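Local coordinates for uncharacterized protein YPL067C (Saccharomyces cerevisiae, PDB 5KCI), which is of unknown function but may be related to histidine-triad proteins and to amyloid toxicity, at residues E24-E27 and R33-R36. Numbering follows the deposited sequence.
Sequences EIIE and RLKR
Leu34 reaches across to helix 19-28 with both methyls and divides them between two neighbouring isoleucines. Its CD2 rests against the side of Ile25 made by CG2 and CD1, 3.7 Å from CG2 on one branch and 3.9 Å from CD1 at the end of the other. Leu34 CG lies 3.7 Å from the same Ile25 CG2, which therefore meets the leucine at its branch point as well as at a methyl. The two side chains, both buried, lie alongside and run antiparallel, each passing the flank of the other. With chi1 of Ile25 at -68°, CG2 stands opposite the backbone N, and chi2 of 167° carries CD1 out on the same flank as CG2, which leaves both methyls facing Leu34 CD2. Leu34 CD1 goes the other way, to Ile26 CG1, at a looser 4.3 Å.

The contact joins the first modelled helix to the loop that returns past it: the chain leaves helix 19-28 after residue 28, turns through four residues and comes back as 33-36 before helix 38-51 begins. No hydrogen bond links residues 24-27 to 33-36, so the two segments meet through apolar groups. Phe152, on strand 149-152, an edge strand of the chain's four-stranded antiparallel sheet, touches both Ile26 and Leu34. Trp17 packs on Ile25 and Leu34, and its NE1 hydrogen-bonds to Arg33 O, tying the returning backbone to the residues just ahead of the helix.

The exposed guanidinium of Arg33 extends beyond Ile25, but the aliphatic root of the side chain takes part, CB lying 4.3 Å from Ile25 CG2. That methyl thus has both Leu34 and the start of Arg33 as neighbours.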
ATOM      1  N   GLU A  24     -15.380  -7.203   0.805  1.00 35.08           N
ATOM      2  CA  GLU A  24     -16.560  -6.881   0.009  1.00 43.00           C
ATOM      3  C   GLU A  24     -16.475  -5.462  -0.540  1.00 36.45           C
ATOM      4  O   GLU A  24     -16.811  -5.217  -1.705  1.00 38.26           O
ATOM      5  CB  GLU A  24     -17.826  -7.053   0.851  1.00 72.32           C
ATOM      6  CG  GLU A  24     -18.181  -8.501   1.165  1.00 89.89           C
ATOM      7  CD  GLU A  24     -19.268  -8.627   2.229  1.00 99.80           C
ATOM      8  OE1 GLU A  24     -19.920  -7.608   2.548  1.00 98.70           O
ATOM      9  OE2 GLU A  24     -19.461  -9.747   2.751  1.00 97.51           O
ATOM     10  N   ILE A  25     -16.027  -4.517   0.287  1.00 28.26           N
ATOM     11  CA  ILE A  25     -15.854  -3.133  -0.163  1.00 33.21           C
ATOM     12  C   ILE A  25     -14.828  -3.045  -1.286  1.00 33.78           C
ATOM     13  O   ILE A  25     -15.035  -2.331  -2.280  1.00 30.66           O
ATOM     14  CB  ILE A  25     -15.472  -2.250   1.040  1.00 31.12           C
ATOM     15  CG1 ILE A  25     -16.658  -2.151   2.005  1.00 33.86           C
ATOM     16  CG2 ILE A  25     -15.033  -0.839   0.587  1.00 30.17           C
ATOM     17  CD1 ILE A  25     -16.315  -1.570   3.374  1.00 36.51           C
ATOM     18  N   ILE A  26     -13.697  -3.745  -1.149  1.00 27.53           N
ATOM     19  CA  ILE A  26     -12.672  -3.673  -2.187  1.00 31.83           C
ATOM     20  C   ILE A  26     -13.207  -4.265  -3.487  1.00 28.46           C
ATOM     21  O   ILE A  26     -12.989  -3.720  -4.585  1.00 26.85           O
ATOM     22  CB  ILE A  26     -11.391  -4.381  -1.710  1.00 25.90           C
ATOM     23  CG1 ILE A  26     -10.686  -3.544  -0.642  1.00 23.19           C
ATOM     24  CG2 ILE A  26     -10.435  -4.637  -2.864  1.00 28.71           C
ATOM     25  CD1 ILE A  26      -9.528  -4.295   0.060  1.00 27.64           C
ATOM     26  N   GLU A  27     -13.934  -5.373  -3.371  1.00 32.38           N
ATOM     27  CA  GLU A  27     -14.528  -6.043  -4.520  1.00 41.63           C
ATOM     28  C   GLU A  27     -15.560  -5.163  -5.212  1.00 33.35           C
ATOM     29  O   GLU A  27     -15.637  -5.137  -6.443  1.00 32.67           O
ATOM     30  CB  GLU A  27     -15.174  -7.352  -4.054  1.00 58.83           C
ATOM     31  CG  GLU A  27     -15.967  -8.109  -5.104  1.00 71.44           C
ATOM     32  CD  GLU A  27     -15.095  -8.740  -6.166  1.00 80.70           C
ATOM     33  OE1 GLU A  27     -13.851  -8.679  -6.044  1.00 76.21           O
ATOM     34  OE2 GLU A  27     -15.657  -9.304  -7.129  1.00 86.42           O
ATOM     35  N   ARG A  33     -15.836   4.265   1.227  1.00 32.54           N
ATOM     36  CA  ARG A  33     -16.335   3.702   2.495  1.00 34.65           C
ATOM     37  C   ARG A  33     -15.228   3.293   3.455  1.00 34.13           C
ATOM     38  O   ARG A  33     -15.514   3.044   4.643  1.00 39.40           O
ATOM     39  CB  ARG A  33     -17.192   2.477   2.218  1.00 37.67           C
ATOM     40  CG  ARG A  33     -18.588   2.746   1.719  1.00 42.32           C
ATOM     41  CD  ARG A  33     -19.295   1.429   1.426  1.00 61.09           C
ATOM     42  NE  ARG A  33     -20.754   1.521   1.501  1.00 93.83           N
ATOM     43  CZ  ARG A  33     -21.492   1.129   2.540  1.00132.66           C
ATOM     44  NH1 ARG A  33     -20.930   0.609   3.625  1.00156.97           N
ATOM     45  NH2 ARG A  33     -22.811   1.256   2.493  1.00141.25           N
ATOM     46  N   LEU A  34     -13.999   3.110   2.972  1.00 32.30           N
ATOM     47  CA  LEU A  34     -12.884   2.748   3.851  1.00 42.13           C
ATOM     48  C   LEU A  34     -12.385   4.057   4.437  1.00 50.10           C
ATOM     49  O   LEU A  34     -11.646   4.803   3.791  1.00 57.69           O
ATOM     50  CB  LEU A  34     -11.781   2.010   3.101  1.00 42.84           C
ATOM     51  CG  LEU A  34     -12.159   0.726   2.362  1.00 37.51           C
ATOM     52  CD1 LEU A  34     -10.992   0.211   1.513  1.00 38.82           C
ATOM     53  CD2 LEU A  34     -12.637  -0.355   3.348  1.00 37.90           C
ATOM     54  N   LYS A  35     -12.849   4.366   5.637  1.00 53.99           N
ATOM     55  CA  LYS A  35     -12.629   5.662   6.252  1.00 57.22           C
ATOM     56  C   LYS A  35     -11.809   5.491   7.522  1.00 61.08           C
ATOM     57  O   LYS A  35     -11.708   4.392   8.084  1.00 42.16           O
ATOM     58  CB  LYS A  35     -13.960   6.359   6.569  1.00 63.86           C
ATOM     59  CG  LYS A  35     -14.071   7.766   5.985  1.00 83.90           C
ATOM     60  CD  LYS A  35     -13.196   8.780   6.733  1.00101.67           C
ATOM     61  CE  LYS A  35     -12.023   9.329   5.895  1.00110.41           C
ATOM     62  NZ  LYS A  35     -11.126   8.322   5.238  1.00116.33           N
ATOM     63  N   ARG A  36     -11.193   6.591   7.942  1.00 59.88           N
ATOM     64  CA  ARG A  36     -10.501   6.632   9.214  1.00 56.40           C
ATOM     65  C   ARG A  36     -11.506   6.785  10.345  1.00 54.21           C
ATOM     66  O   ARG A  36     -12.629   7.250  10.155  1.00 57.94           O
ATOM     67  CB  ARG A  36      -9.510   7.790   9.262  1.00 53.17           C
ATOM     68  CG  ARG A  36      -8.395   7.698   8.260  1.00 47.39           C
ATOM     69  CD  ARG A  36      -7.343   8.766   8.489  1.00 44.47           C
ATOM     70  NE  ARG A  36      -6.259   8.657   7.523  1.00 39.38           N
ATOM     71  CZ  ARG A  36      -6.286   9.245   6.333  1.00 50.25           C
ATOM     72  NH1 ARG A  36      -5.271   9.103   5.491  1.00 55.32           N
ATOM     73  NH2 ARG A  36      -7.345   9.961   5.975  1.00 53.80           N
TER